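Origin of replication complex subunit 1B (Arabidopsis thaliana, PDB 5HH7) binds the unmodified histone H3 tail through this BAH-PHD cassette and, as part of the origin recognition complex, binds replication origins and also regulates transcription. Local coordinates at residues C78-L83 with I92-E97; L170-Y175 with K198-A203. One frame throughout, in Å; residues are numbered along the deposited sequence.

How the contacts relate
Both contacts bury the same modest area, 121 Å², and each joins a loop to a short helical segment, but they belong to different parts of the cassette. Contact 1 lies within the PHD finger, between parts of the chain that supply ligands to different zinc ions, and its side chains meet loosely through polar ends and a leucine methyl. Contact 2 belongs to the BAH domain, where a phenylalanine ring packs on aliphatic carbons. Each is partly buried and has one buried and one exposed partner. The centres of contact 1 and contact 2 are about 23 Å apart and the nearest atoms of contacts 1 and 2 about 8 Å, without touching; Arg172 of contact 2 nevertheless reaches Glu66 of the PHD finger.

Contact 1 (C78-L83 with I92-E97); sequences CLKPPL and ICQFCE. With ZN (zinc ion), chain D.
Gln94 is approached by two neighbouring residues of the 78-83 loop, Leu79 at its amide oxygen and Lys80 at its amide nitrogen. The methyl CD2 of Leu79 lies 4.3 Å from OE1 of Gln94, a distant apolar-to-polar approach. On the amide's other arm, Lys80 NZ stands 3.9 Å from Gln94 NE2; both are donor groups, and the pair is a loose contact between the ends of two side chains that cross at about a right angle. Lys80 gets there by folding, its chain bent at both outer torsions (chi3 77°, chi4 85°). Gln94 bends at chi2 (-116°), and its CG rests 4.0 Å above one face of the Phe95 ring, offset toward the rim. The glutamine also touches Ile55, while Leu79, which is buried, packs on Phe74 of strand 73-75.

The next shell is built on zinc. Cys93 occupies the N-cap of helix 94-98, and its SG both binds the zinc ion at 2.6 Å and accepts a hydrogen bond from Cys96 N at 3.5 Å. Cys96 SG is also a ligand of this ion, whose site is completed by Cys67 and Cys70. On the other side of the contact, Cys78 binds the second zinc with Cys53, Cys56 and His75, the cross-braced pattern of a PHD finger. The N-H donated to the Cys93 sulfur would probably temper its thiolate charge, whereas Gln94 and Lys80 bring together mainly polar groups without a bond between them, so the metal sites, rather than this meeting, probably fix the relative positions of the two segments.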
loop_
_atom_site.group_PDB
_atom_site.type_symbol
_atom_site.label_atom_id
_atom_site.label_comp_id
_atom_site.label_asym_id
_atom_site.label_seq_id
_atom_site.Cartn_x
_atom_site.Cartn_y
_atom_site.Cartn_z
ATOM N N CYS A 78 7.432 2.851 -25.320
ATOM C CA CYS A 78 8.779 3.364 -25.107
ATOM C C CYS A 78 9.776 2.271 -24.748
ATOM O O CYS A 78 10.978 2.523 -24.650
ATOM C CB CYS A 78 8.762 4.463 -24.050
ATOM S SG CYS A 78 7.780 5.886 -24.558
ATOM N N LEU A 79 9.273 1.055 -24.571
ATOM C CA LEU A 79 10.137 -0.094 -24.341
ATOM C C LEU A 79 10.922 -0.413 -25.616
ATOM O O LEU A 79 10.558 0.030 -26.706
ATOM C CB LEU A 79 9.308 -1.302 -23.898
ATOM C CG LEU A 79 8.397 -1.054 -22.691
ATOM C CD1 LEU A 79 7.608 -2.296 -22.323
ATOM C CD2 LEU A 79 9.204 -0.568 -21.506
ATOM N N LYS A 80 12.010 -1.163 -25.470
ATOM C CA LYS A 80 12.799 -1.598 -26.618
ATOM C C LYS A 80 12.887 -3.125 -26.672
ATOM O O LYS A 80 13.613 -3.737 -25.888
ATOM C CB LYS A 80 14.199 -0.965 -26.594
ATOM C CG LYS A 80 14.892 -0.980 -25.233
ATOM C CD LYS A 80 16.390 -0.721 -25.372
ATOM C CE LYS A 80 16.705 0.750 -25.610
ATOM N NZ LYS A 80 16.803 1.514 -24.335
ATOM N N PRO A 81 12.139 -3.750 -27.598
ATOM C CA PRO A 81 11.240 -3.118 -28.571
ATOM C C PRO A 81 9.905 -2.746 -27.930
ATOM O O PRO A 81 9.558 -3.314 -26.895
ATOM C CB PRO A 81 11.037 -4.226 -29.606
ATOM C CG PRO A 81 11.126 -5.477 -28.813
ATOM C CD PRO A 81 12.160 -5.216 -27.746
ATOM N N PRO A 82 9.165 -1.801 -28.534
ATOM C CA PRO A 82 7.915 -1.343 -27.916
ATOM C C PRO A 82 6.858 -2.439 -27.858
ATOM O O PRO A 82 6.727 -3.231 -28.792
ATOM C CB PRO A 82 7.458 -0.216 -28.847
ATOM C CG PRO A 82 8.080 -0.541 -30.161
ATOM C CD PRO A 82 9.411 -1.145 -29.830
ATOM N N LEU A 83 6.117 -2.482 -26.757
ATOM C CA LEU A 83 5.042 -3.450 -26.608
ATOM C C LEU A 83 3.712 -2.844 -27.032
ATOM O O LEU A 83 3.480 -1.646 -26.865
ATOM C CB LEU A 83 4.958 -3.963 -25.167
ATOM C CG LEU A 83 6.096 -4.882 -24.717
ATOM C CD1 LEU A 83 5.869 -5.372 -23.292
ATOM C CD2 LEU A 83 6.249 -6.057 -25.673
ATOM N N ILE A 92 9.767 -7.383 -15.684
ATOM C CA ILE A 92 10.690 -6.405 -15.125
ATOM C C ILE A 92 11.287 -5.580 -16.253
ATOM O O ILE A 92 11.352 -6.026 -17.399
ATOM C CB ILE A 92 11.820 -7.059 -14.305
ATOM C CG1 ILE A 92 12.674 -7.969 -15.190
ATOM C CG2 ILE A 92 11.246 -7.826 -13.121
ATOM C CD1 ILE A 92 13.910 -8.507 -14.494
ATOM N N CYS A 93 11.724 -4.371 -15.926
ATOM C CA CYS A 93 12.236 -3.466 -16.940
ATOM C C CYS A 93 13.681 -3.796 -17.298
ATOM O O CYS A 93 14.296 -4.676 -16.695
ATOM C CB CYS A 93 12.145 -2.028 -16.455
ATOM S SG CYS A 93 13.434 -1.600 -15.285
ATOM N N GLN A 94 14.214 -3.075 -18.279
ATOM C CA GLN A 94 15.565 -3.316 -18.773
ATOM C C GLN A 94 16.635 -3.051 -17.718
ATOM O O GLN A 94 17.655 -3.737 -17.676
ATOM C CB GLN A 94 15.835 -2.469 -20.018
ATOM C CG GLN A 94 15.520 -0.993 -19.846
ATOM C CD GLN A 94 14.393 -0.530 -20.748
ATOM O OE1 GLN A 94 13.397 -1.231 -20.927
ATOM N NE2 GLN A 94 14.550 0.654 -21.327
ATOM N N PHE A 95 16.398 -2.057 -16.867
ATOM C CA PHE A 95 17.367 -1.694 -15.839
ATOM C C PHE A 95 17.493 -2.781 -14.779
ATOM O O PHE A 95 18.591 -3.069 -14.307
ATOM C CB PHE A 95 16.998 -0.356 -15.199
ATOM C CG PHE A 95 16.998 0.791 -16.165
ATOM C CD1 PHE A 95 18.192 1.324 -16.622
ATOM C CD2 PHE A 95 15.809 1.332 -16.621
ATOM C CE1 PHE A 95 18.200 2.375 -17.516
ATOM C CE2 PHE A 95 15.810 2.384 -17.514
ATOM C CZ PHE A 95 17.008 2.908 -17.962
ATOM N N CYS A 96 16.369 -3.384 -14.409
ATOM C CA CYS A 96 16.383 -4.470 -13.437
ATOM C C CYS A 96 16.841 -5.777 -14.075
ATOM O O CYS A 96 17.329 -6.674 -13.390
ATOM C CB CYS A 96 15.013 -4.629 -12.780
ATOM S SG CYS A 96 14.691 -3.377 -11.527
ATOM N N GLU A 97 16.680 -5.876 -15.392
ATOM C CA GLU A 97 17.212 -6.999 -16.157
ATOM C C GLU A 97 18.736 -7.031 -16.046
ATOM O O GLU A 97 19.331 -8.064 -15.729
ATOM C CB GLU A 97 16.799 -6.877 -17.627
ATOM C CG GLU A 97 15.744 -7.875 -18.072
ATOM C CD GLU A 97 15.014 -7.438 -19.331
ATOM O OE1 GLU A 97 15.626 -6.754 -20.181
ATOM O OE2 GLU A 97 13.819 -7.777 -19.462
HETATM ZN ZN ZN D . 12.763 -2.125 -12.829
#

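Contact 2 (L170-Y175 with K198-A203); sequences LKRELY and KEFSKA
Phe200 inserts its ring toward the turn at Leu170-Glu173, where it meets two aliphatic groups at neighbouring ring atoms. CD1 of Leu170 lies 3.8 Å from CE2 of Phe200, and CB of Arg172 is 4.2 Å from Phe200 CZ. Both approach the ring obliquely, while the Leu170 and Phe200 side chains slide past each other in opposite directions. With CG trans to its backbone N (chi1 179°), Phe200 sends the ring out from its short helix into this contact.

The turn is type I, closed by the backbone bond from Glu173 N to Leu170 O. A second clasp comes from Glu173, whose OE1 uses its anti lone pair to accept from Leu170 N at 3.2 Å, with an N-H...O angle of 159°; Asn169 ND2 also binds this oxygen. The two bonds across the turn probably help hold the backbone that presents Leu170 and Arg172 to the ring.

Beyond its CB, Arg172 runs extended from CG to NE, carrying the guanidinium away from the ring to salt bridges from NH1 to Glu66 of the PHD finger and to Asp208, and a bond from NH2 to Val210 O. Ala203, at the edge of the histone H3-binding region, gives its carbonyl oxygen to a basic side chain of the bound peptide. The loop 170-175 leads into strand 175-184, and the Phe200 side chain, from the weakly bonded helix 197-200, also touches Lys195 of strand 188-195 and Leu212 of strand 210-218.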
loop_
_atom_site.group_PDB
_atom_site.type_symbol
_atom_site.label_atom_id
_atom_site.label_comp_id
_atom_site.label_asym_id
_atom_site.label_seq_id
_atom_site.Cartn_x
_atom_site.Cartn_y
_atom_site.Cartn_z
ATOM N N LEU A 170 6.978 -10.592 -2.439
ATOM C CA LEU A 170 6.701 -9.668 -3.532
ATOM C C LEU A 170 6.979 -8.246 -3.055
ATOM O O LEU A 170 6.945 -7.971 -1.853
ATOM C CB LEU A 170 5.254 -9.798 -4.019
ATOM C CG LEU A 170 4.838 -11.157 -4.589
ATOM C CD1 LEU A 170 3.551 -11.027 -5.398
ATOM C CD2 LEU A 170 5.946 -11.774 -5.429
ATOM N N LYS A 171 7.259 -7.345 -3.992
ATOM C CA LYS A 171 7.589 -5.967 -3.639
ATOM C C LYS A 171 6.436 -5.219 -2.968
ATOM O O LYS A 171 6.659 -4.329 -2.149
ATOM C CB LYS A 171 8.094 -5.198 -4.865
ATOM C CG LYS A 171 9.486 -5.618 -5.313
ATOM C CD LYS A 171 10.517 -5.305 -4.239
ATOM C CE LYS A 171 11.918 -5.698 -4.686
ATOM N NZ LYS A 171 12.958 -5.229 -3.730
ATOM N N ARG A 172 5.204 -5.586 -3.310
ATOM C CA ARG A 172 4.038 -4.945 -2.708
ATOM C C ARG A 172 3.474 -5.728 -1.522
ATOM O O ARG A 172 2.319 -5.533 -1.133
ATOM C CB ARG A 172 2.948 -4.713 -3.759
ATOM C CG ARG A 172 3.282 -3.608 -4.753
ATOM C CD ARG A 172 2.205 -3.467 -5.821
ATOM N NE ARG A 172 2.367 -2.237 -6.591
ATOM C CZ ARG A 172 1.883 -1.054 -6.222
ATOM N NH1 ARG A 172 2.077 0.013 -6.989
ATOM N NH2 ARG A 172 1.203 -0.939 -5.088
ATOM N N GLU A 173 4.291 -6.601 -0.937
ATOM C CA GLU A 173 3.815 -7.463 0.145
ATOM C C GLU A 173 3.978 -6.846 1.533
ATOM O O GLU A 173 5.015 -6.268 1.851
ATOM C CB GLU A 173 4.491 -8.840 0.098
ATOM C CG GLU A 173 3.942 -9.819 1.139
ATOM C CD GLU A 173 4.444 -11.237 0.945
ATOM O OE1 GLU A 173 5.376 -11.439 0.138
ATOM O OE2 GLU A 173 3.892 -12.154 1.594
ATOM N N LEU A 174 2.931 -6.971 2.348
ATOM C CA LEU A 174 2.950 -6.520 3.734
ATOM C C LEU A 174 2.624 -7.693 4.648
ATOM O O LEU A 174 1.979 -8.654 4.224
ATOM C CB LEU A 174 1.894 -5.434 3.951
ATOM C CG LEU A 174 1.963 -4.203 3.046
ATOM C CD1 LEU A 174 0.753 -3.309 3.273
ATOM C CD2 LEU A 174 3.264 -3.441 3.290
ATOM N N TYR A 175 3.059 -7.602 5.901
ATOM C CA TYR A 175 2.625 -8.526 6.942
ATOM C C TYR A 175 1.721 -7.774 7.906
ATOM O O TYR A 175 1.982 -6.614 8.219
ATOM C CB TYR A 175 3.822 -9.054 7.728
ATOM C CG TYR A 175 4.839 -9.800 6.904
ATOM C CD1 TYR A 175 4.445 -10.750 5.969
ATOM C CD2 TYR A 175 6.197 -9.559 7.067
ATOM C CE1 TYR A 175 5.383 -11.439 5.213
ATOM C CE2 TYR A 175 7.139 -10.240 6.318
ATOM C CZ TYR A 175 6.728 -11.179 5.394
ATOM O OH TYR A 175 7.670 -11.857 4.654
ATOM N N LYS A 198 -5.580 -14.676 -2.926
ATOM C CA LYS A 198 -6.566 -15.082 -3.922
ATOM C C LYS A 198 -7.053 -13.927 -4.794
ATOM O O LYS A 198 -7.583 -14.152 -5.885
ATOM C CB LYS A 198 -7.769 -15.741 -3.242
ATOM C CG LYS A 198 -7.821 -17.251 -3.369
ATOM C CD LYS A 198 -6.542 -17.910 -2.888
ATOM C CE LYS A 198 -6.721 -19.421 -2.773
ATOM N NZ LYS A 198 -7.815 -19.804 -1.838
ATOM N N GLU A 199 -6.875 -12.697 -4.320
ATOM C CA GLU A 199 -7.418 -11.538 -5.024
ATOM C C GLU A 199 -6.361 -10.537 -5.490
ATOM O O GLU A 199 -6.683 -9.561 -6.167
ATOM C CB GLU A 199 -8.461 -10.836 -4.150
ATOM C CG GLU A 199 -9.579 -11.753 -3.688
ATOM C CD GLU A 199 -10.598 -11.045 -2.820
ATOM O OE1 GLU A 199 -10.371 -9.867 -2.472
ATOM O OE2 GLU A 199 -11.627 -11.671 -2.485
ATOM N N PHE A 200 -5.103 -10.782 -5.145
ATOM C CA PHE A 200 -4.042 -9.829 -5.459
ATOM C C PHE A 200 -3.764 -9.681 -6.955
ATOM O O PHE A 200 -3.706 -8.563 -7.470
ATOM C CB PHE A 200 -2.745 -10.165 -4.712
ATOM C CG PHE A 200 -1.609 -9.227 -5.029
ATOM C CD1 PHE A 200 -1.624 -7.920 -4.564
ATOM C CD2 PHE A 200 -0.534 -9.649 -5.801
ATOM C CE1 PHE A 200 -0.588 -7.050 -4.859
ATOM C CE2 PHE A 200 0.508 -8.783 -6.098
ATOM C CZ PHE A 200 0.479 -7.482 -5.624
ATOM N N SER A 201 -3.586 -10.798 -7.655
ATOM C CA SER A 201 -3.211 -10.737 -9.068
ATOM C C SER A 201 -4.313 -10.108 -9.916
ATOM O O SER A 201 -4.038 -9.433 -10.906
ATOM C CB SER A 201 -2.840 -12.123 -9.607
ATOM O OG SER A 201 -3.994 -12.898 -9.873
ATOM N N LYS A 202 -5.563 -10.319 -9.512
ATOM C CA LYS A 202 -6.700 -9.752 -10.231
ATOM C C LYS A 202 -6.833 -8.242 -10.020
ATOM O O LYS A 202 -7.597 -7.574 -10.720
ATOM C CB LYS A 202 -7.993 -10.476 -9.850
ATOM C CG LYS A 202 -8.079 -11.880 -10.429
ATOM C CD LYS A 202 -9.251 -12.670 -9.865
ATOM C CE LYS A 202 -9.257 -14.085 -10.425
ATOM N NZ LYS A 202 -10.393 -14.909 -9.923
ATOM N N ALA A 203 -6.077 -7.708 -9.065
ATOM C CA ALA A 203 -6.082 -6.271 -8.797
ATOM C C ALA A 203 -4.942 -5.550 -9.514
ATOM O O ALA A 203 -4.539 -4.457 -9.108
ATOM C CB ALA A 203 -6.006 -6.014 -7.300
#